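Local coordinates for protein packaging enzyme P4 (Pseudomonas phage phi13, PDB 4BLP) that probably hydrolyses nucleoside triphosphates as a hexameric, RecA-like P-loop helicase motor to drive RNA into the viral procapsid during packaging, at residues 172-177 and 213-218; 148-153 and 255-260; 108-113 and 192-197. All blocks are in the same frame, centred on the assembly; numbering follows the deposited sequence. Where two conformers were deposited one is given.

Contact 1 (172-177 and 213-218); sequences IRWGEP and DSFRNL
Arg173 and Asp213 pair across the ends of two adjacent parallel strands, 170-173 and 210-213, in the central sheet of a RecA-like P-loop NTPase, and the chain beyond them shows how such strand ends are tied together where the chains leave the sheet. Backbone bonds carry the register: Asp213 N donates to Ile172 O at 2.8 Å, Trp174 N to Asp213 O at 2.9 Å, and Ser214 N to Trp174 O, where it lies in the carbonyl plane on a lone pair. The peptide bond between Asp213 and Ser214 is cis.

Charged groups form a second layer. Arg173 and Asp213 lie side by side; NH1 of Arg173 forms a salt bridge with OD2 of Asp213 at 2.9 Å, meeting it from above the carboxylate plane, while Arg173 NE forms a second salt bridge with Asp182. Asp213 OD2 also takes a weak hydrogen bond from Ser160 of the presumed Walker A motif, which places this strand end beside the presumed nucleotide-binding loop. Glu176 bends at its second torsion (chi2 -75°), bringing OE2 within 2.6 Å of Ser214 OG, which donates to its anti lone pair. The same OG accepts from Arg216 N, an ST turn at the start of helix 216-221.

Packing is concentrated on Trp174. Asn217 CB sits over one face of its six-membered ring in a CH-pi contact, and Phe215 CD1 approaches its edge. Trp174 NE1 is bonded to Ala191 O, and Asn217 ND2 to Leu124 O of the second subunit, so the contact reaches the subunit interface.

Gly175 closes the arrangement: its carbonyl oxygen accepts from Arg216 NH1 at 2.9 Å, in the guanidinium plane, and from a water that also donates to Asn217 OD1 at 2.6 Å.

Contact 2 (148-153 and 255-260); sequences LHVVVG and AAINPM
The strand that leads into the presumed Walker A loop, 147-152, runs parallel to strand 252-257 here, in the sheet order expected of a RecA-like P-loop core. The pairing illustrates how a presumed nucleotide-binding loop is launched from the middle of a sheet. Ala255 N donates to His149 O at 2.9 Å, Val151 N to Ala255 O at 2.8 Å, and Ile257 N to Val151 O at 2.8 Å; the last link, Gly153 N to Ile257 O, is weak as the strands part. The axes of the two short segments are inclined by 39°.

On the face bearing Val150, Val152, Ala255 and Ile257, apolar side chains pack together. Ile257 CG2 touches Val152 CG2 at 3.8 Å and also meets Val150 CB, the Val152 and Ile257 side chains lying alongside each other. A chi1 of -171° sets the other methyl of Val152, CG1, opposite the backbone N, where it meets Pro259 CD at 3.7 Å. Beyond the strand, Asn258 CB packs against Gly153 O, an oxygen that also accepts from Lys159 NZ, while Asn258 OD1 takes Met260 N in an Asx turn.

Helix 266-274 covers the Val150 and Val152 face through Ile273 and Tyr270. On the other face Val151 and Ala256 meet Leu163 of helix 159-164, and strand 279-284 flanks strand 147-152 on the side away from strand 252-257.

Contact 3 (108-113 and 192-197); sequences AVVFVP and DLTEML
Val110 and Thr194 meet where the short strand 110-111 lies against the first turn of helix 193-205, a case of strand-on-helix packing made without a direct hydrogen bond. Val110 O approaches Thr194 CB at 3.6 Å, and Val110 CB sits near Thr194 O. Both methyls of Val110 are turned to the helix: CG1, anti to the backbone N (chi1 175°), reaches Leu197 CD2 at 4.0 Å, and CG2 lies near Leu197 CG. The side chains cross at about a right angle, though Leu197 was modelled in two positions and this packing is less certain. One turn back along the helix, Thr194 CG2 touches Val112 CG2 at 3.9 Å.

With chi1 of Thr194 at 65°, OG1 lies between the backbone N and the carbonyl carbon, and donates to Asp192 OD2 at 2.6 Å on its syn lone pair. Asp192 is the N-cap: OD1 accepts from Glu195 N at 3.0 Å, while OD2 also receives a weak bond from Thr194 N. Three donors, one weak, grip the carboxylate; the OG1 bond sets the threonine's rotation and leaves CG2 toward Val112.

Further out, strand 110-111 is an outermost strand, within this chain, of a small antiparallel sheet, beside strand 73-78, whose Leu75 also touches Thr194. Leu197 packs on Phe68 of strand 65-70. Ala121 of the second subunit packs on Thr194, and Glu195 forms a salt bridge with Arg128 of that subunit.

A water donates to Val110 O at 3.1 Å and only weakly to Thr194 OG1. The contact is thus largely van der Waals between branched side chains, the carbonyls of Val110 and Thr194 each lying against the other's CB, with the hydroxyl committed to the helix cap and the polar link made, weakly, through one bound water.

How the contacts relate
Contacts 1 and 2 lie on the same sheet, their centres 11 Å apart, with contact 1 nested along the chain inside the loop closed by contact 2. Phe215 joins them: its N is probably hydrogen-bonded to Ala256 O at 2.9 Å, and its ring packs on Ala255. The same ring also touches Met196 of contact 3, whose centre is about 15 Å from that of contact 1; Trp174 also packs on Leu193. Contacts 2 and 3 do not touch, their nearest atoms about 7 Å apart. Contact 2 holds Gly153 of the presumed Walker A loop, and contact 1 comes beside it through a weak bond of Asp213. Contacts 1 and 3 border the second subunit more widely, contact 2 reaching it through Met260.

Contact 1 (172-177 and 213-218)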
loop_
_atom_site.group_PDB
_atom_site.type_symbol
_atom_site.label_atom_id
_atom_site.label_comp_id
_atom_site.label_asym_id
_atom_site.label_seq_id
_atom_site.Cartn_x
_atom_site.Cartn_y
_atom_site.Cartn_z
ATOM N N ILE D 172 -30.048 -0.783 -19.596
ATOM C CA ILE D 172 -29.337 0.312 -18.946
ATOM C C ILE D 172 -27.919 0.280 -19.500
ATOM O O ILE D 172 -27.301 -0.786 -19.525
ATOM C CB ILE D 172 -29.371 0.181 -17.423
ATOM C CG1 ILE D 172 -30.814 0.414 -16.945
ATOM C CG2 ILE D 172 -28.384 1.205 -16.754
ATOM C CD1 ILE D 172 -30.913 0.050 -15.471
ATOM N N ARG D 173 -27.427 1.431 -19.964
ATOM C CA ARG D 173 -26.092 1.490 -20.574
ATOM C C ARG D 173 -25.155 2.219 -19.639
ATOM O O ARG D 173 -25.386 3.390 -19.320
ATOM C CB ARG D 173 -26.207 2.169 -21.965
ATOM C CG ARG D 173 -26.936 1.208 -22.950
ATOM C CD ARG D 173 -25.949 0.264 -23.658
ATOM N NE ARG D 173 -25.127 1.081 -24.550
ATOM C CZ ARG D 173 -23.929 0.733 -25.016
ATOM N NH1 ARG D 173 -23.411 -0.459 -24.728
ATOM N NH2 ARG D 173 -23.234 1.579 -25.756
ATOM N N TRP D 174 -24.155 1.493 -19.120
ATOM C CA TRP D 174 -23.225 2.022 -18.122
ATOM C C TRP D 174 -21.800 1.610 -18.402
ATOM O O TRP D 174 -21.516 0.400 -18.533
ATOM C CB TRP D 174 -23.636 1.496 -16.721
ATOM C CG TRP D 174 -22.793 2.048 -15.586
ATOM C CD1 TRP D 174 -22.350 3.337 -15.436
ATOM C CD2 TRP D 174 -22.291 1.312 -14.452
ATOM N NE1 TRP D 174 -21.570 3.439 -14.298
ATOM C CE2 TRP D 174 -21.516 2.211 -13.678
ATOM C CE3 TRP D 174 -22.384 -0.042 -14.037
ATOM C CZ2 TRP D 174 -20.900 1.828 -12.467
ATOM C CZ3 TRP D 174 -21.782 -0.423 -12.836
ATOM C CH2 TRP D 174 -21.036 0.499 -12.071
ATOM N N GLY D 175 -20.913 2.598 -18.465
ATOM C CA GLY D 175 -19.471 2.380 -18.595
ATOM C C GLY D 175 -19.025 1.726 -19.891
ATOM O O GLY D 175 -17.948 1.129 -19.956
ATOM N N GLU D 176 -19.834 1.867 -20.937
ATOM C CA GLU D 176 -19.563 1.311 -22.257
ATOM C C GLU D 176 -19.463 2.447 -23.286
ATOM O O GLU D 176 -20.113 3.460 -23.097
ATOM C CB GLU D 176 -20.722 0.375 -22.672
ATOM C CG GLU D 176 -20.817 -0.874 -21.812
ATOM C CD GLU D 176 -19.761 -1.919 -22.104
ATOM O OE1 GLU D 176 -19.038 -1.780 -23.116
ATOM O OE2 GLU D 176 -19.623 -2.855 -21.286
ATOM N N PRO D 177 -18.700 2.294 -24.389
ATOM C CA PRO D 177 -18.618 3.398 -25.384
ATOM C C PRO D 177 -19.943 3.550 -26.139
ATOM O O PRO D 177 -20.575 2.544 -26.451
ATOM C CB PRO D 177 -17.517 2.914 -26.360
ATOM C CG PRO D 177 -17.508 1.404 -26.198
ATOM C CD PRO D 177 -17.812 1.165 -24.751
ATOM N N ASP D 213 -26.022 -3.236 -19.334
ATOM C CA ASP D 213 -24.870 -3.346 -20.206
ATOM C C ASP D 213 -23.945 -2.180 -19.876
ATOM O O ASP D 213 -24.126 -1.103 -20.433
ATOM C CB ASP D 213 -25.311 -3.324 -21.681
ATOM C CG ASP D 213 -24.165 -3.482 -22.647
ATOM O OD1 ASP D 213 -23.074 -3.915 -22.207
ATOM O OD2 ASP D 213 -24.323 -3.083 -23.823
ATOM N N SER D 214 -23.027 -2.339 -18.905
ATOM C CA SER D 214 -22.688 -3.618 -18.249
ATOM C C SER D 214 -22.139 -3.359 -16.850
ATOM O O SER D 214 -22.147 -2.208 -16.380
ATOM C CB SER D 214 -21.591 -4.311 -19.078
ATOM O OG SER D 214 -20.364 -3.599 -18.947
ATOM N N PHE D 215 -21.590 -4.408 -16.211
ATOM C CA PHE D 215 -20.960 -4.252 -14.902
ATOM C C PHE D 215 -19.437 -4.105 -15.037
ATOM O O PHE D 215 -18.714 -4.292 -14.054
ATOM C CB PHE D 215 -21.340 -5.455 -13.988
ATOM C CG PHE D 215 -22.633 -5.333 -13.221
ATOM C CD1 PHE D 215 -23.512 -4.283 -13.461
ATOM C CD2 PHE D 215 -22.964 -6.253 -12.220
ATOM C CE1 PHE D 215 -24.721 -4.173 -12.745
ATOM C CE2 PHE D 215 -24.159 -6.120 -11.475
ATOM C CZ PHE D 215 -25.039 -5.089 -11.749
ATOM N N ARG D 216 -18.940 -3.718 -16.222
ATOM C CA ARG D 216 -17.484 -3.565 -16.360
ATOM C C ARG D 216 -16.886 -2.580 -15.296
ATOM O O ARG D 216 -15.806 -2.860 -14.785
ATOM C CB ARG D 216 -17.074 -3.225 -17.788
ATOM C CG ARG D 216 -17.338 -1.850 -18.276
ATOM C CD ARG D 216 -17.199 -1.890 -19.804
ATOM N NE ARG D 216 -15.840 -2.142 -20.289
ATOM C CZ ARG D 216 -15.073 -1.218 -20.856
ATOM N NH1 ARG D 216 -15.521 0.025 -21.007
ATOM N NH2 ARG D 216 -13.871 -1.533 -21.307
ATOM N N ASN D 217 -17.579 -1.461 -14.935
ATOM C CA ASN D 217 -16.993 -0.563 -13.920
ATOM C C ASN D 217 -16.940 -1.214 -12.529
ATOM O O ASN D 217 -16.089 -0.829 -11.728
ATOM C CB ASN D 217 -17.760 0.752 -13.858
ATOM C CG ASN D 217 -17.075 1.800 -14.687
ATOM O OD1 ASN D 217 -16.284 1.487 -15.568
ATOM N ND2 ASN D 217 -17.290 3.060 -14.352
ATOM N N LEU D 218 -17.836 -2.195 -12.256
ATOM C CA LEU D 218 -17.769 -2.941 -11.001
ATOM C C LEU D 218 -16.533 -3.841 -11.027
ATOM O O LEU D 218 -15.753 -3.884 -10.059
ATOM C CB LEU D 218 -19.069 -3.764 -10.839
ATOM C CG LEU D 218 -19.367 -4.231 -9.439
ATOM C CD1 LEU D 218 -19.826 -3.025 -8.550
ATOM C CD2 LEU D 218 -20.453 -5.359 -9.471
HETATM O O HOH W 1 -15.849 1.939 -18.130
#

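Contact 2 (148-153 and 255-260)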
loop_
_atom_site.group_PDB
_atom_site.type_symbol
_atom_site.label_atom_id
_atom_site.label_comp_id
_atom_site.label_asym_id
_atom_site.label_seq_id
_atom_site.Cartn_x
_atom_site.Cartn_y
_atom_site.Cartn_z
ATOM N N LEU D 148 -30.007 -11.298 -8.684
ATOM C CA LEU D 148 -29.238 -10.844 -9.822
ATOM C C LEU D 148 -28.920 -12.025 -10.685
ATOM O O LEU D 148 -28.517 -13.069 -10.152
ATOM C CB LEU D 148 -27.943 -10.192 -9.267
ATOM C CG LEU D 148 -26.887 -9.737 -10.270
ATOM C CD1 LEU D 148 -27.445 -8.604 -11.204
ATOM C CD2 LEU D 148 -25.625 -9.230 -9.527
ATOM N N HIS D 149 -29.088 -11.871 -12.011
ATOM C CA HIS D 149 -28.701 -12.897 -12.994
ATOM C C HIS D 149 -27.551 -12.308 -13.782
ATOM O O HIS D 149 -27.727 -11.264 -14.397
ATOM C CB HIS D 149 -29.866 -13.265 -13.942
ATOM C CG HIS D 149 -29.527 -14.404 -14.854
ATOM N ND1 HIS D 149 -30.042 -15.670 -14.635
ATOM C CD2 HIS D 149 -28.694 -14.448 -15.925
ATOM C CE1 HIS D 149 -29.543 -16.434 -15.601
ATOM N NE2 HIS D 149 -28.716 -15.752 -16.394
ATOM N N VAL D 150 -26.390 -12.932 -13.778
ATOM C CA VAL D 150 -25.291 -12.339 -14.540
ATOM C C VAL D 150 -25.043 -13.129 -15.817
ATOM O O VAL D 150 -25.155 -14.363 -15.831
ATOM C CB VAL D 150 -23.989 -12.190 -13.706
ATOM C CG1 VAL D 150 -24.215 -11.252 -12.515
ATOM C CG2 VAL D 150 -23.484 -13.544 -13.240
ATOM N N VAL D 151 -24.676 -12.419 -16.878
ATOM C CA VAL D 151 -24.346 -12.999 -18.176
ATOM C C VAL D 151 -22.865 -12.783 -18.333
ATOM O O VAL D 151 -22.427 -11.647 -18.404
ATOM C CB VAL D 151 -25.188 -12.348 -19.314
ATOM C CG1 VAL D 151 -24.777 -12.903 -20.700
ATOM C CG2 VAL D 151 -26.682 -12.564 -19.041
ATOM N N VAL D 152 -22.083 -13.892 -18.391
ATOM C CA VAL D 152 -20.636 -13.841 -18.336
ATOM C C VAL D 152 -19.994 -14.296 -19.627
ATOM O O VAL D 152 -20.472 -15.208 -20.276
ATOM C CB VAL D 152 -20.133 -14.737 -17.147
ATOM C CG1 VAL D 152 -18.656 -14.550 -16.891
ATOM C CG2 VAL D 152 -20.899 -14.427 -15.855
ATOM N N GLY D 153 -18.867 -13.679 -19.963
ATOM C CA GLY D 153 -18.102 -14.071 -21.138
ATOM C C GLY D 153 -17.022 -13.061 -21.396
ATOM O O GLY D 153 -17.128 -11.935 -20.908
ATOM N N ALA D 255 -27.457 -8.648 -15.602
ATOM C CA ALA D 255 -26.319 -7.785 -15.943
ATOM C C ALA D 255 -25.241 -8.540 -16.686
ATOM O O ALA D 255 -24.937 -9.663 -16.297
ATOM C CB ALA D 255 -25.731 -7.198 -14.670
ATOM N N ALA D 256 -24.636 -7.906 -17.713
ATOM C CA ALA D 256 -23.475 -8.474 -18.416
ATOM C C ALA D 256 -22.218 -8.204 -17.595
ATOM O O ALA D 256 -22.045 -7.099 -17.057
ATOM C CB ALA D 256 -23.333 -7.855 -19.812
ATOM N N ILE D 257 -21.323 -9.188 -17.505
ATOM C CA ILE D 257 -20.074 -8.965 -16.805
ATOM C C ILE D 257 -18.951 -9.773 -17.441
ATOM O O ILE D 257 -19.174 -10.898 -17.893
ATOM C CB ILE D 257 -20.243 -9.283 -15.279
ATOM C CG1 ILE D 257 -19.085 -8.727 -14.448
ATOM C CG2 ILE D 257 -20.473 -10.795 -15.007
ATOM C CD1 ILE D 257 -19.400 -8.731 -12.908
ATOM N N ASN D 258 -17.760 -9.183 -17.502
ATOM C CA ASN D 258 -16.554 -9.870 -17.997
ATOM C C ASN D 258 -15.522 -9.757 -16.875
ATOM O O ASN D 258 -14.930 -8.692 -16.748
ATOM C CB ASN D 258 -16.060 -9.282 -19.318
ATOM C CG ASN D 258 -14.698 -9.833 -19.718
ATOM O OD1 ASN D 258 -14.178 -10.793 -19.128
ATOM N ND2 ASN D 258 -14.102 -9.261 -20.762
ATOM N N PRO D 259 -15.342 -10.795 -16.021
ATOM C CA PRO D 259 -14.458 -10.638 -14.860
ATOM C C PRO D 259 -12.968 -10.569 -15.179
ATOM O O PRO D 259 -12.165 -10.276 -14.283
ATOM C CB PRO D 259 -14.787 -11.868 -13.995
ATOM C CG PRO D 259 -15.205 -12.907 -14.997
ATOM C CD PRO D 259 -16.006 -12.126 -16.012
ATOM N N MET D 260 -12.592 -10.817 -16.453
ATOM C CA MET D 260 -11.213 -10.741 -16.949
ATOM C C MET D 260 -10.259 -11.627 -16.145
ATOM O O MET D 260 -9.192 -11.193 -15.688
ATOM C CB MET D 260 -10.711 -9.292 -16.991
ATOM C CG MET D 260 -11.471 -8.442 -17.957
ATOM S SD MET D 260 -10.555 -6.929 -18.344
ATOM C CE MET D 260 -11.593 -6.322 -19.667
#

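Contact 3 (108-113 and 192-197)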
loop_
_atom_site.group_PDB
_atom_site.type_symbol
_atom_site.label_atom_id
_atom_site.label_comp_id
_atom_site.label_asym_id
_atom_site.label_seq_id
_atom_site.Cartn_x
_atom_site.Cartn_y
_atom_site.Cartn_z
ATOM N N ALA D 108 -32.434 9.947 -4.307
ATOM C CA ALA D 108 -32.943 9.458 -3.020
ATOM C C ALA D 108 -33.100 7.932 -2.954
ATOM O O ALA D 108 -33.224 7.362 -1.852
ATOM C CB ALA D 108 -34.297 10.103 -2.742
ATOM N N VAL D 109 -33.180 7.269 -4.121
ATOM C CA VAL D 109 -33.468 5.834 -4.179
ATOM C C VAL D 109 -32.231 5.015 -3.772
ATOM O O VAL D 109 -32.366 4.074 -3.019
ATOM C CB VAL D 109 -33.981 5.408 -5.586
ATOM C CG1 VAL D 109 -34.222 3.876 -5.647
ATOM C CG2 VAL D 109 -35.260 6.167 -5.956
ATOM N N VAL D 110 -31.053 5.333 -4.362
ATOM C CA VAL D 110 -29.785 4.657 -4.009
ATOM C C VAL D 110 -28.784 5.766 -3.870
ATOM O O VAL D 110 -28.677 6.612 -4.786
ATOM C CB VAL D 110 -29.306 3.606 -5.048
ATOM C CG1 VAL D 110 -27.922 3.036 -4.660
ATOM C CG2 VAL D 110 -30.331 2.482 -5.227
ATOM N N PHE D 111 -28.069 5.801 -2.759
ATOM C CA PHE D 111 -27.092 6.870 -2.576
ATOM C C PHE D 111 -25.968 6.420 -1.688
ATOM O O PHE D 111 -26.119 5.453 -0.913
ATOM C CB PHE D 111 -27.767 8.138 -1.964
ATOM C CG PHE D 111 -28.432 7.916 -0.606
ATOM C CD1 PHE D 111 -29.754 7.464 -0.522
ATOM C CD2 PHE D 111 -27.722 8.116 0.573
ATOM C CE1 PHE D 111 -30.360 7.230 0.725
ATOM C CE2 PHE D 111 -28.308 7.861 1.821
ATOM C CZ PHE D 111 -29.634 7.424 1.891
ATOM N N VAL D 112 -24.846 7.132 -1.784
ATOM C CA VAL D 112 -23.753 6.933 -0.828
ATOM C C VAL D 112 -24.075 7.767 0.432
ATOM O O VAL D 112 -24.157 9.012 0.339
ATOM C CB VAL D 112 -22.383 7.350 -1.423
ATOM C CG1 VAL D 112 -21.264 7.191 -0.361
ATOM C CG2 VAL D 112 -22.077 6.504 -2.662
ATOM N N PRO D 113 -24.244 7.126 1.614
ATOM C CA PRO D 113 -24.507 7.908 2.849
ATOM C C PRO D 113 -23.229 8.658 3.190
ATOM O O PRO D 113 -22.118 8.095 3.082
ATOM C CB PRO D 113 -24.877 6.850 3.894
ATOM C CG PRO D 113 -24.101 5.589 3.431
ATOM C CD PRO D 113 -24.166 5.674 1.888
ATOM N N ASP D 192 -22.970 6.862 -12.929
ATOM C CA ASP D 192 -22.236 6.243 -11.792
ATOM C C ASP D 192 -22.972 5.018 -11.266
ATOM O O ASP D 192 -24.076 4.687 -11.732
ATOM C CB ASP D 192 -22.032 7.268 -10.658
ATOM C CG ASP D 192 -23.248 7.437 -9.792
ATOM O OD1 ASP D 192 -24.329 7.687 -10.346
ATOM O OD2 ASP D 192 -23.123 7.282 -8.540
ATOM N N LEU D 193 -22.372 4.365 -10.294
ATOM C CA LEU D 193 -22.949 3.147 -9.699
ATOM C C LEU D 193 -24.325 3.423 -9.038
ATOM O O LEU D 193 -25.234 2.600 -9.169
ATOM C CB LEU D 193 -21.932 2.626 -8.668
ATOM C CG LEU D 193 -22.453 1.514 -7.727
ATOM C CD1 LEU D 193 -22.658 0.189 -8.512
ATOM C CD2 LEU D 193 -21.438 1.313 -6.593
ATOM N N THR D 194 -24.480 4.571 -8.325
ATOM C CA THR D 194 -25.755 4.815 -7.649
ATOM C C THR D 194 -26.871 5.043 -8.650
ATOM O O THR D 194 -27.976 4.512 -8.453
ATOM C CB THR D 194 -25.680 6.000 -6.651
ATOM O OG1 THR D 194 -25.435 7.231 -7.348
ATOM C CG2 THR D 194 -24.610 5.782 -5.576
ATOM N N GLU D 195 -26.597 5.819 -9.719
ATOM C CA GLU D 195 -27.636 6.052 -10.729
ATOM C C GLU D 195 -27.987 4.717 -11.414
ATOM O O GLU D 195 -29.155 4.447 -11.674
ATOM C CB GLU D 195 -27.137 7.088 -11.768
ATOM C CG GLU D 195 -28.223 7.446 -12.765
ATOM C CD GLU D 195 -27.754 8.388 -13.869
ATOM O OE1 GLU D 195 -26.523 8.546 -14.062
ATOM O OE2 GLU D 195 -28.635 8.921 -14.575
ATOM N N MET D 196 -26.979 3.931 -11.761
ATOM C CA MET D 196 -27.218 2.630 -12.407
ATOM C C MET D 196 -28.145 1.771 -11.541
ATOM O O MET D 196 -29.149 1.281 -12.050
ATOM C CB MET D 196 -25.871 1.912 -12.629
ATOM C CG MET D 196 -26.008 0.552 -13.364
ATOM S SD MET D 196 -26.576 -0.817 -12.294
ATOM C CE MET D 196 -25.123 -0.964 -11.211
ATOM N N LEU D 197 -27.842 1.624 -10.241
ATOM C CA LEU D 197 -28.655 0.775 -9.375
ATOM C C LEU D 197 -30.062 1.329 -9.169
ATOM O O LEU D 197 -31.005 0.561 -9.185
ATOM C CB LEU D 197 -27.987 0.552 -8.018
ATOM C CG LEU D 197 -28.605 -0.571 -7.161
ATOM C CD1 LEU D 197 -28.720 -1.944 -7.898
ATOM C CD2 LEU D 197 -27.807 -0.751 -5.898
HETATM O O HOH W 2 -27.282 9.283 -5.314
#